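Local coordinates for protein angiogenin-1 (Salmo salar, PDB 7BFK) that probably cleaves RNA as a secreted ribonuclease of the pancreatic type, in a form whose structure points to auto-inhibition, at residues A56-G61 and V103-D108; D2-Y7 and G109-H114; T45-N50 and V119-T124; G17-L22 and S77-T82. All blocks are in the same frame, centred on the assembly; numbering follows the deposited sequence.

Contact 1: residues A56-G61 and V103-D108; sequences AICTGG and VIIACD
Cys58 and Cys107 each set SG beside their own backbone N and anti to the carbonyl carbon (chi1 -62° and -68°), and from these matching positions the two sulfurs meet. The bond from Cys58 SG to Cys107 SG is 2.1 Å long. Its CB-S-S-CB torsion of -86° makes it a left-handed disulfide close to the relaxed quarter turn, and the two CA atoms stand 5.7 Å apart. Next to it, Ile57 spreads its branches over two residues of the strand. CD1 of Ile57 reaches CG2 of Val103 at 3.6 Å, the two side chains crossing at about a right angle, while CG2 of Ile57 rests on CD1 of Ile105 at 3.8 Å. That same Ile105 CD1 also lies 4.1 Å from SG of Cys58, so the sulfur and the isoleucine share one hydrophobic patch. In the pancreatic ribonuclease fold this is one of the disulfides that tie loops to the sheet: it fastens the turn after helix 51-55 to the long strand 93-108, whose alternate residues Val103, Ile105 and Cys107 do the touching. Phe76 packs on both Ile57 and Val103, and Pro112 lies against Cys58. The turn is closed by its own backbone, Thr59 N and Gly61 N both donating to Ala56 O.

Contact 2: residues D2-Y7 and G109-H114; sequences DVNQQY and GKFPVH
Asp2 opens the contact with a salt bridge, its OD1 meeting Lys110 NZ at 3.3 Å, a weak bond at an exposed edge; its carboxylate also abuts the rim of the Phe111 ring. Asn4 does two jobs. Its CB sits over the centre of that ring, 3.4 Å from the centroid and 5° off the normal, a CH-pi contact, while CG of Lys110 lies over the opposite face, offset toward the rim. With CG anti to the backbone N (chi1 -177°), Asn4 can turn OD1 back to the helix start as N-cap, accepting from Tyr7 N, which comes from above the carbonyl plane, and weakly from Gln6 N. Gln6 then lays CB against CG1 of Val113 at 3.6 Å. Tyr7 brings CB to within 3.6 Å of Phe111 CD1, the rings being oblique to one another, and its side chain lies beside Pro112, pointing the same way, CE1 3.7 Å from Pro112 CD. The Tyr7 CA-H points at Pro112 O, 3.4 Å from CA, a buried oxygen with no conventional hydrogen-bond partner. Helix 5-14 thus begins on strand 111-113, which is bonded to strand 93-108 through Val113 and Ala106, and Pro51 and Gln55 of helix 51-55 pack on Tyr7.

Contact 3: residues T45-N50 and V119-T124; sequences TFILAN and VDIGIT
Thr45 and Ile121 mark where the two backbones come nearest, CA to CA 6.4 Å; from there the chains diverge. The two strands pair with different neighbours, 43-47 with 76-85 and 122-124 with 93-108, and no backbone-to-backbone bond joins them here; a side chain reaching a backbone N does so instead. The side chain of Asp120, its CG anti to the backbone N (chi1 -172°), crosses that of Thr45 at about a right angle, and its carboxylate grips Thr45 twice. Thr45 N donates to Asp120 OD1 at 2.9 Å and 155°, and Thr45 OG1 donates to Asp120 OD2 at 2.7 Å. Both donors use the syn sides, 24° out of the carboxylate plane. In pancreatic-type ribonucleases the backbone N and hydroxyl of the equivalent threonine recognise the pyrimidine base, so a carboxylate on both groups is consistent with the auto-inhibition described for this enzyme. Lys43 forms a salt bridge to OD2, which probably helps to stabilise the negative charge. With an alanine in place of Asp120, Thr45 N and OG1 would probably lose their shared acceptor and Lys43 its counter-charge. A water donates to Thr45 OG1 and to Ile121 O, bridging the two segments. Beside this polar pair lies an apolar one: Ile121 CG1 packs on Thr45 CB at 3.7 Å, and Ile121 CD1 goes on to meet Ile47 CG1 at 3.6 Å. Ile121 also touches Phe10 of helix 5-14.

Contact 4: residues G17-L22 and S77-T82; sequences GEMTTL and SVVICT
Met19 and Val79 meet at about a right angle, the thioether chain lying across the branched end of the valine. CG of Met19 rests on CB of Val79 at 3.8 Å. From there the chain, which starts with CG anti to the backbone N (chi1 -178°), bends at chi2 (61°) and carries its methyl along the strand, where CE touches CG1 of Val79 at 3.9 Å and SG of Cys81 at 3.7 Å. Val79 turns both branches to the loop: CG1 lies 3.8 Å from Thr20 O, CG2 lies 3.9 Å from Thr20 CA, and Thr21 N is also close to CG1. The loop thus lies against the strand by van der Waals packing. That loop is the link between helix 5-14 and helix 24-32 of the ribonuclease fold, and in relatives such as RNase A the same link serves as the hinge when the N-terminal helix is swapped. Cys81 is disulfide-bonded to Cys24, so the helix that follows the loop is held covalently to the strand that Met19 covers. With a serine instead of Met19, a gap would probably open beside Val79 and Cys81, and Phe46 and Leu48, which also touch the methionine, would lose part of their cover. Strand 76-85 itself is fixed from two sides, with Val79 hydrogen-bonded to Phe46 of strand 43-47 and Val78 to Ala99 of strand 93-108.

All four contacts reach the same curled antiparallel sheet. Contact 3 is the most central, about 4 Å from the chain's centre, a buried contact built on a charged side chain, Asp120, itself partly exposed; contact 4, some 9 Å away between centres, is joined to it by the pairing of strands 43-47 and 76-85 and relies on van der Waals packing. Contacts 1 and 2 lie farther out, on the same side of the centre, joined by the Ala106–Val113 bond. Contact 1 is buried and held by a covalent bridge, whereas contact 2 is only partly buried, with ring packing inside and a weak salt bridge at the surface. Strand 93-108 links contacts 1 and 3 through Ile104 and Gly122.

Contact 1: residues A56-G61 and V103-D108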
loop_
_atom_site.group_PDB
_atom_site.type_symbol
_atom_site.label_atom_id
_atom_site.label_comp_id
_atom_site.label_asym_id
_atom_site.label_seq_id
_atom_site.Cartn_x
_atom_site.Cartn_y
_atom_site.Cartn_z
ATOM N N ALA A 56 0.633 -12.204 -7.628
ATOM C CA ALA A 56 0.048 -13.558 -7.496
ATOM C C ALA A 56 -1.323 -13.494 -6.803
ATOM O O ALA A 56 -2.127 -14.401 -7.036
ATOM C CB ALA A 56 1.006 -14.464 -6.752
ATOM N N ILE A 57 -1.581 -12.483 -5.964
ATOM C CA ILE A 57 -2.891 -12.329 -5.254
ATOM C C ILE A 57 -4.016 -12.298 -6.298
ATOM O O ILE A 57 -5.130 -12.791 -6.006
ATOM C CB ILE A 57 -2.909 -11.069 -4.363
ATOM C CG1 ILE A 57 -1.920 -11.189 -3.206
ATOM C CG2 ILE A 57 -4.320 -10.788 -3.857
ATOM C CD1 ILE A 57 -1.651 -9.886 -2.479
ATOM N N CYS A 58 -3.714 -11.744 -7.462
ATOM C CA CYS A 58 -4.654 -11.553 -8.588
ATOM C C CYS A 58 -4.707 -12.814 -9.470
ATOM O O CYS A 58 -5.680 -12.949 -10.198
ATOM C CB CYS A 58 -4.249 -10.341 -9.423
ATOM S SG CYS A 58 -4.288 -8.759 -8.526
ATOM N N THR A 59 -3.731 -13.723 -9.361
ATOM C CA THR A 59 -3.622 -14.914 -10.262
ATOM C C THR A 59 -3.386 -16.230 -9.505
ATOM O O THR A 59 -2.424 -16.924 -9.845
ATOM C CB THR A 59 -2.501 -14.704 -11.287
ATOM O OG1 THR A 59 -1.254 -14.577 -10.597
ATOM C CG2 THR A 59 -2.731 -13.484 -12.150
ATOM N N GLY A 60 -4.231 -16.570 -8.530
ATOM C CA GLY A 60 -4.176 -17.871 -7.836
ATOM C C GLY A 60 -3.886 -17.755 -6.357
ATOM O O GLY A 60 -4.054 -18.765 -5.641
ATOM N N GLY A 61 -3.479 -16.576 -5.887
ATOM C CA GLY A 61 -3.080 -16.411 -4.490
ATOM C C GLY A 61 -4.076 -15.625 -3.672
ATOM O O GLY A 61 -3.712 -15.286 -2.541
ATOM N N VAL A 103 -3.736 -9.232 3.049
ATOM C CA VAL A 103 -3.966 -7.870 2.501
ATOM C C VAL A 103 -5.167 -7.924 1.555
ATOM O O VAL A 103 -5.462 -9.011 0.987
ATOM C CB VAL A 103 -2.709 -7.330 1.820
ATOM C CG1 VAL A 103 -1.588 -7.147 2.825
ATOM C CG2 VAL A 103 -2.278 -8.230 0.669
ATOM N N ILE A 104 -5.887 -6.819 1.464
ATOM C CA ILE A 104 -7.043 -6.680 0.556
ATOM C C ILE A 104 -6.702 -5.599 -0.452
ATOM O O ILE A 104 -6.485 -4.461 -0.046
ATOM C CB ILE A 104 -8.329 -6.398 1.323
ATOM C CG1 ILE A 104 -8.527 -7.395 2.469
ATOM C CG2 ILE A 104 -9.484 -6.396 0.337
ATOM C CD1 ILE A 104 -9.518 -6.944 3.522
ATOM N N ILE A 105 -6.645 -5.972 -1.719
ATOM C CA ILE A 105 -6.251 -5.063 -2.822
ATOM C C ILE A 105 -7.302 -5.140 -3.923
ATOM O O ILE A 105 -8.173 -6.000 -3.858
ATOM C CB ILE A 105 -4.870 -5.459 -3.359
ATOM C CG1 ILE A 105 -4.926 -6.798 -4.104
ATOM C CG2 ILE A 105 -3.848 -5.474 -2.240
ATOM C CD1 ILE A 105 -3.642 -7.171 -4.788
ATOM N N ALA A 106 -7.196 -4.234 -4.875
ATOM C CA ALA A 106 -7.985 -4.218 -6.106
ATOM C C ALA A 106 -7.128 -4.873 -7.180
ATOM O O ALA A 106 -5.888 -4.639 -7.196
ATOM C CB ALA A 106 -8.377 -2.795 -6.457
ATOM N N CYS A 107 -7.730 -5.737 -7.977
ATOM C CA CYS A 107 -7.084 -6.392 -9.134
ATOM C C CYS A 107 -7.772 -5.924 -10.415
ATOM O O CYS A 107 -9.006 -5.902 -10.440
ATOM C CB CYS A 107 -7.174 -7.912 -9.052
ATOM S SG CYS A 107 -6.185 -8.637 -7.715
ATOM N N ASP A 108 -6.980 -5.522 -11.405
ATOM C CA ASP A 108 -7.435 -5.214 -12.781
ATOM C C ASP A 108 -6.851 -6.331 -13.629
ATOM O O ASP A 108 -5.653 -6.248 -14.002
ATOM C CB ASP A 108 -7.000 -3.822 -13.231
ATOM C CG ASP A 108 -7.722 -3.361 -14.489
ATOM O OD1 ASP A 108 -8.284 -4.218 -15.191
ATOM O OD2 ASP A 108 -7.740 -2.155 -14.734
#

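Contact 2: residues D2-Y7 and G109-H114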
loop_
_atom_site.group_PDB
_atom_site.type_symbol
_atom_site.label_atom_id
_atom_site.label_comp_id
_atom_site.label_asym_id
_atom_site.label_seq_id
_atom_site.Cartn_x
_atom_site.Cartn_y
_atom_site.Cartn_z
ATOM N N ASP A 2 3.233 -7.118 -20.516
ATOM C CA ASP A 2 2.738 -5.757 -20.830
ATOM C C ASP A 2 2.867 -4.898 -19.571
ATOM O O ASP A 2 2.906 -5.455 -18.451
ATOM C CB ASP A 2 1.298 -5.770 -21.365
ATOM C CG ASP A 2 0.270 -6.387 -20.429
ATOM O OD1 ASP A 2 0.612 -7.381 -19.747
ATOM O OD2 ASP A 2 -0.872 -5.866 -20.388
ATOM N N VAL A 3 2.992 -3.595 -19.768
ATOM C CA VAL A 3 3.087 -2.598 -18.674
ATOM C C VAL A 3 1.657 -2.198 -18.301
ATOM O O VAL A 3 0.852 -1.993 -19.207
ATOM C CB VAL A 3 3.921 -1.368 -19.101
ATOM C CG1 VAL A 3 3.814 -0.234 -18.095
ATOM C CG2 VAL A 3 5.387 -1.717 -19.355
ATOM N N ASN A 4 1.343 -2.193 -17.022
ATOM C CA ASN A 4 0.120 -1.552 -16.494
ATOM C C ASN A 4 0.622 -0.480 -15.550
ATOM O O ASN A 4 1.089 -0.830 -14.466
ATOM C CB ASN A 4 -0.858 -2.496 -15.812
ATOM C CG ASN A 4 -2.111 -1.754 -15.384
ATOM O OD1 ASN A 4 -2.029 -0.695 -14.764
ATOM N ND2 ASN A 4 -3.271 -2.285 -15.736
ATOM N N GLN A 5 0.534 0.781 -15.953
ATOM C CA GLN A 5 1.099 1.903 -15.179
ATOM C C GLN A 5 0.473 1.945 -13.770
ATOM O O GLN A 5 1.154 2.425 -12.859
ATOM C CB GLN A 5 0.911 3.210 -15.938
ATOM C CG GLN A 5 1.777 4.328 -15.382
ATOM C CD GLN A 5 3.242 3.959 -15.386
ATOM O OE1 GLN A 5 3.972 4.228 -14.430
ATOM N NE2 GLN A 5 3.680 3.315 -16.460
ATOM N N GLN A 6 -0.775 1.498 -13.607
ATOM C CA GLN A 6 -1.460 1.489 -12.282
ATOM C C GLN A 6 -0.812 0.425 -11.399
ATOM O O GLN A 6 -0.767 0.609 -10.164
ATOM C CB GLN A 6 -2.968 1.323 -12.433
ATOM C CG GLN A 6 -3.651 2.658 -12.666
ATOM C CD GLN A 6 -5.102 2.558 -13.059
ATOM O OE1 GLN A 6 -5.611 1.490 -13.422
ATOM N NE2 GLN A 6 -5.773 3.698 -13.021
ATOM N N TYR A 7 -0.271 -0.619 -12.007
ATOM C CA TYR A 7 0.487 -1.668 -11.269
ATOM C C TYR A 7 1.791 -1.041 -10.776
ATOM O O TYR A 7 2.108 -1.194 -9.595
ATOM C CB TYR A 7 0.721 -2.910 -12.122
ATOM C CG TYR A 7 1.520 -3.976 -11.425
ATOM C CD1 TYR A 7 1.282 -4.285 -10.096
ATOM C CD2 TYR A 7 2.515 -4.678 -12.088
ATOM C CE1 TYR A 7 2.010 -5.257 -9.438
ATOM C CE2 TYR A 7 3.237 -5.672 -11.454
ATOM C CZ TYR A 7 2.985 -5.963 -10.121
ATOM O OH TYR A 7 3.701 -6.925 -9.474
ATOM N N GLY A 109 -7.624 -7.382 -13.854
ATOM C CA GLY A 109 -7.095 -8.583 -14.511
ATOM C C GLY A 109 -5.997 -9.154 -13.640
ATOM O O GLY A 109 -6.256 -9.325 -12.434
ATOM N N LYS A 110 -4.791 -9.337 -14.187
ATOM C CA LYS A 110 -3.640 -9.949 -13.474
ATOM C C LYS A 110 -2.866 -8.904 -12.655
ATOM O O LYS A 110 -1.857 -9.314 -12.046
ATOM C CB LYS A 110 -2.661 -10.587 -14.464
ATOM C CG LYS A 110 -1.835 -9.600 -15.288
ATOM C CD LYS A 110 -0.673 -10.227 -16.057
ATOM C CE LYS A 110 -1.064 -10.785 -17.407
ATOM N NZ LYS A 110 -1.325 -9.706 -18.388
ATOM N N PHE A 111 -3.320 -7.642 -12.621
ATOM C CA PHE A 111 -2.577 -6.494 -12.028
ATOM C C PHE A 111 -3.226 -5.891 -10.785
ATOM O O PHE A 111 -4.328 -5.350 -10.828
ATOM C CB PHE A 111 -2.456 -5.331 -13.022
ATOM C CG PHE A 111 -1.647 -5.623 -14.257
ATOM C CD1 PHE A 111 -0.261 -5.658 -14.205
ATOM C CD2 PHE A 111 -2.269 -5.825 -15.485
ATOM C CE1 PHE A 111 0.487 -5.917 -15.345
ATOM C CE2 PHE A 111 -1.519 -6.075 -16.624
ATOM C CZ PHE A 111 -0.143 -6.127 -16.552
ATOM N N PRO A 112 -2.524 -5.934 -9.633
ATOM C CA PRO A 112 -2.913 -5.148 -8.474
ATOM C C PRO A 112 -2.945 -3.675 -8.901
ATOM O O PRO A 112 -2.054 -3.270 -9.643
ATOM C CB PRO A 112 -1.788 -5.393 -7.458
ATOM C CG PRO A 112 -1.227 -6.739 -7.856
ATOM C CD PRO A 112 -1.362 -6.797 -9.368
ATOM N N VAL A 113 -3.945 -2.923 -8.445
ATOM C CA VAL A 113 -4.112 -1.477 -8.776
ATOM C C VAL A 113 -4.659 -0.723 -7.574
ATOM O O VAL A 113 -5.319 -1.333 -6.731
ATOM C CB VAL A 113 -5.042 -1.291 -10.000
ATOM C CG1 VAL A 113 -4.384 -1.781 -11.264
ATOM C CG2 VAL A 113 -6.381 -1.985 -9.804
ATOM N N HIS A 114 -4.411 0.590 -7.539
ATOM C CA HIS A 114 -4.972 1.554 -6.556
ATOM C C HIS A 114 -5.440 2.775 -7.359
ATOM O O HIS A 114 -4.641 3.309 -8.151
ATOM C CB HIS A 114 -3.956 1.902 -5.456
ATOM C CG HIS A 114 -2.878 2.822 -5.925
ATOM N ND1 HIS A 114 -2.991 4.195 -5.829
ATOM C CD2 HIS A 114 -1.691 2.583 -6.523
ATOM C CE1 HIS A 114 -1.910 4.760 -6.332
ATOM N NE2 HIS A 114 -1.100 3.795 -6.764
#

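Contact 3: residues T45-N50 and V119-T124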
loop_
_atom_site.group_PDB
_atom_site.type_symbol
_atom_site.label_atom_id
_atom_site.label_comp_id
_atom_site.label_asym_id
_atom_site.label_seq_id
_atom_site.Cartn_x
_atom_site.Cartn_y
_atom_site.Cartn_z
ATOM N N THR A 45 -0.171 1.761 4.032
ATOM C CA THR A 45 0.300 0.402 4.361
ATOM C C THR A 45 1.279 -0.075 3.269
ATOM O O THR A 45 0.914 -0.047 2.060
ATOM C CB THR A 45 -0.889 -0.541 4.553
ATOM O OG1 THR A 45 -1.834 0.077 5.439
ATOM C CG2 THR A 45 -0.478 -1.898 5.060
ATOM N N PHE A 46 2.441 -0.530 3.702
ATOM C CA PHE A 46 3.531 -1.093 2.868
ATOM C C PHE A 46 3.608 -2.603 3.084
ATOM O O PHE A 46 3.576 -3.049 4.233
ATOM C CB PHE A 46 4.861 -0.422 3.219
ATOM C CG PHE A 46 4.879 1.070 3.014
ATOM C CD1 PHE A 46 4.480 1.924 4.030
ATOM C CD2 PHE A 46 5.289 1.623 1.806
ATOM C CE1 PHE A 46 4.494 3.299 3.846
ATOM C CE2 PHE A 46 5.288 2.997 1.617
ATOM C CZ PHE A 46 4.885 3.831 2.639
ATOM N N ILE A 47 3.674 -3.361 1.989
ATOM C CA ILE A 47 3.825 -4.842 1.999
ATOM C C ILE A 47 5.314 -5.177 1.852
ATOM O O ILE A 47 5.947 -4.693 0.905
ATOM C CB ILE A 47 2.997 -5.496 0.887
ATOM C CG1 ILE A 47 1.535 -5.044 0.915
ATOM C CG2 ILE A 47 3.109 -7.006 0.972
ATOM C CD1 ILE A 47 0.802 -5.367 -0.347
ATOM N N LEU A 48 5.843 -6.005 2.739
ATOM C CA LEU A 48 7.266 -6.430 2.682
ATOM C C LEU A 48 7.349 -7.711 1.856
ATOM O O LEU A 48 7.401 -8.777 2.448
ATOM C CB LEU A 48 7.804 -6.612 4.106
ATOM C CG LEU A 48 8.197 -5.321 4.829
ATOM C CD1 LEU A 48 7.014 -4.390 5.014
ATOM C CD2 LEU A 48 8.850 -5.607 6.183
ATOM N N ALA A 49 7.371 -7.581 0.531
ATOM C CA ALA A 49 7.351 -8.707 -0.414
ATOM C C ALA A 49 7.851 -8.248 -1.783
ATOM O O ALA A 49 8.036 -7.033 -1.983
ATOM C CB ALA A 49 5.941 -9.251 -0.503
ATOM N N ASN A 50 8.084 -9.194 -2.683
ATOM C CA ASN A 50 8.504 -8.872 -4.064
ATOM C C ASN A 50 7.225 -8.712 -4.881
ATOM O O ASN A 50 6.180 -9.255 -4.534
ATOM C CB ASN A 50 9.538 -9.867 -4.598
ATOM C CG ASN A 50 8.978 -11.115 -5.249
ATOM O OD1 ASN A 50 7.772 -11.325 -5.301
ATOM N ND2 ASN A 50 9.868 -11.953 -5.765
ATOM N N VAL A 119 -6.662 6.359 -1.104
ATOM C CA VAL A 119 -7.049 5.351 -0.077
ATOM C C VAL A 119 -5.821 4.467 0.171
ATOM O O VAL A 119 -4.690 4.893 -0.121
ATOM C CB VAL A 119 -8.326 4.553 -0.428
ATOM C CG1 VAL A 119 -8.722 3.576 0.685
ATOM C CG2 VAL A 119 -9.502 5.477 -0.725
ATOM N N ASP A 120 -6.030 3.278 0.683
ATOM C CA ASP A 120 -4.922 2.410 1.111
ATOM C C ASP A 120 -5.365 0.966 0.890
ATOM O O ASP A 120 -6.569 0.711 0.697
ATOM C CB ASP A 120 -4.619 2.739 2.581
ATOM C CG ASP A 120 -3.393 2.101 3.176
ATOM O OD1 ASP A 120 -2.529 1.657 2.386
ATOM O OD2 ASP A 120 -3.313 2.050 4.453
ATOM N N ILE A 121 -4.435 0.038 0.947
ATOM C CA ILE A 121 -4.801 -1.389 0.884
ATOM C C ILE A 121 -5.439 -1.726 2.228
ATOM O O ILE A 121 -5.276 -0.935 3.179
ATOM C CB ILE A 121 -3.576 -2.252 0.570
ATOM C CG1 ILE A 121 -2.504 -2.088 1.635
ATOM C CG2 ILE A 121 -3.034 -1.906 -0.822
ATOM C CD1 ILE A 121 -1.454 -3.157 1.572
ATOM N N GLY A 122 -6.137 -2.843 2.281
ATOM C CA GLY A 122 -6.787 -3.328 3.505
ATOM C C GLY A 122 -5.959 -4.406 4.145
ATOM O O GLY A 122 -5.031 -4.941 3.482
ATOM N N ILE A 123 -6.261 -4.703 5.404
ATOM C CA ILE A 123 -5.613 -5.777 6.185
ATOM C C ILE A 123 -6.720 -6.512 6.921
ATOM O O ILE A 123 -7.762 -5.858 7.291
ATOM C CB ILE A 123 -4.539 -5.242 7.155
ATOM C CG1 ILE A 123 -5.096 -4.179 8.103
ATOM C CG2 ILE A 123 -3.333 -4.743 6.398
ATOM C CD1 ILE A 123 -4.107 -3.762 9.199
ATOM N N THR A 124 -6.538 -7.809 7.112
ATOM C CA THR A 124 -7.506 -8.647 7.844
ATOM C C THR A 124 -6.834 -9.915 8.381
ATOM O O THR A 124 -5.826 -10.363 7.775
ATOM C CB THR A 124 -8.695 -8.988 6.952
ATOM O OG1 THR A 124 -9.579 -9.777 7.751
ATOM C CG2 THR A 124 -8.295 -9.719 5.690
HETATM O O HOH W 1 -4.265 -1.017 6.019
#

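Contact 4: residues G17-L22 and S77-T82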
loop_
_atom_site.group_PDB
_atom_site.type_symbol
_atom_site.label_atom_id
_atom_site.label_comp_id
_atom_site.label_asym_id
_atom_site.label_seq_id
_atom_site.Cartn_x
_atom_site.Cartn_y
_atom_site.Cartn_z
ATOM N N GLY A 17 10.060 -4.359 0.279
ATOM C CA GLY A 17 10.663 -5.464 1.040
ATOM C C GLY A 17 11.587 -4.979 2.151
ATOM O O GLY A 17 11.769 -5.726 3.089
ATOM N N GLU A 18 12.099 -3.750 2.075
ATOM C CA GLU A 18 13.061 -3.191 3.073
ATOM C C GLU A 18 12.395 -2.119 3.946
ATOM O O GLU A 18 13.112 -1.441 4.694
ATOM C CB GLU A 18 14.290 -2.624 2.347
ATOM C CG GLU A 18 15.046 -3.671 1.534
ATOM C CD GLU A 18 16.196 -3.137 0.680
ATOM O OE1 GLU A 18 16.480 -1.921 0.748
ATOM O OE2 GLU A 18 16.807 -3.940 -0.060
ATOM N N MET A 19 11.067 -1.988 3.916
ATOM C CA MET A 19 10.374 -0.965 4.738
ATOM C C MET A 19 10.437 -1.350 6.226
ATOM O O MET A 19 10.397 -2.558 6.533
ATOM C CB MET A 19 8.905 -0.829 4.306
ATOM C CG MET A 19 8.163 0.212 5.067
ATOM S SD MET A 19 8.855 1.856 4.850
ATOM C CE MET A 19 7.788 2.782 5.951
ATOM N N THR A 20 10.515 -0.359 7.118
ATOM C CA THR A 20 10.457 -0.530 8.594
ATOM C C THR A 20 9.638 0.617 9.198
ATOM O O THR A 20 9.438 1.630 8.513
ATOM C CB THR A 20 11.855 -0.567 9.235
ATOM O OG1 THR A 20 12.335 0.778 9.329
ATOM C CG2 THR A 20 12.829 -1.430 8.472
ATOM N N THR A 21 9.200 0.464 10.447
ATOM C CA THR A 21 8.395 1.468 11.189
ATOM C C THR A 21 9.178 2.785 11.267
ATOM O O THR A 21 8.556 3.865 11.157
ATOM C CB THR A 21 8.021 0.927 12.568
ATOM O OG1 THR A 21 9.247 0.633 13.249
ATOM C CG2 THR A 21 7.158 -0.314 12.493
ATOM N N LEU A 22 10.496 2.695 11.418
ATOM C CA LEU A 22 11.403 3.863 11.570
ATOM C C LEU A 22 11.469 4.663 10.263
ATOM O O LEU A 22 11.854 5.825 10.324
ATOM C CB LEU A 22 12.794 3.356 11.983
ATOM C CG LEU A 22 12.846 2.560 13.290
ATOM C CD1 LEU A 22 14.255 2.038 13.560
ATOM C CD2 LEU A 22 12.355 3.398 14.462
ATOM N N SER A 77 4.035 -9.670 5.883
ATOM C CA SER A 77 4.591 -8.682 6.825
ATOM C C SER A 77 4.244 -7.319 6.253
ATOM O O SER A 77 4.494 -7.115 5.049
ATOM C CB SER A 77 6.078 -8.784 7.022
ATOM O OG SER A 77 6.389 -9.878 7.837
ATOM N N VAL A 78 3.671 -6.445 7.065
ATOM C CA VAL A 78 3.310 -5.078 6.614
ATOM C C VAL A 78 3.838 -4.077 7.628
ATOM O O VAL A 78 4.081 -4.439 8.801
ATOM C CB VAL A 78 1.789 -4.917 6.397
ATOM C CG1 VAL A 78 1.264 -5.878 5.342
ATOM C CG2 VAL A 78 1.008 -5.070 7.691
ATOM N N VAL A 79 4.037 -2.864 7.152
ATOM C CA VAL A 79 4.352 -1.672 7.966
ATOM C C VAL A 79 3.234 -0.678 7.671
ATOM O O VAL A 79 2.992 -0.405 6.479
ATOM C CB VAL A 79 5.742 -1.086 7.664
ATOM C CG1 VAL A 79 5.876 0.309 8.253
ATOM C CG2 VAL A 79 6.863 -2.008 8.165
ATOM N N ILE A 80 2.583 -0.182 8.717
ATOM C CA ILE A 80 1.495 0.821 8.640
ATOM C C ILE A 80 2.035 2.136 9.194
ATOM O O ILE A 80 2.505 2.160 10.374
ATOM C CB ILE A 80 0.245 0.328 9.397
ATOM C CG1 ILE A 80 -0.199 -1.047 8.887
ATOM C CG2 ILE A 80 -0.893 1.348 9.312
ATOM C CD1 ILE A 80 -0.972 -1.839 9.885
ATOM N N CYS A 81 2.015 3.168 8.362
ATOM C CA CYS A 81 2.362 4.560 8.732
ATOM C C CYS A 81 1.052 5.315 8.952
ATOM O O CYS A 81 0.255 5.466 7.988
ATOM C CB CYS A 81 3.247 5.198 7.672
ATOM S SG CYS A 81 4.776 4.266 7.403
ATOM N N THR A 82 0.808 5.741 10.185
ATOM C CA THR A 82 -0.450 6.401 10.600
ATOM C C THR A 82 -0.162 7.837 11.026
ATOM O O THR A 82 0.767 8.057 11.839
ATOM C CB THR A 82 -1.151 5.630 11.730
ATOM O OG1 THR A 82 -1.263 4.249 11.346
ATOM C CG2 THR A 82 -2.525 6.194 12.028
#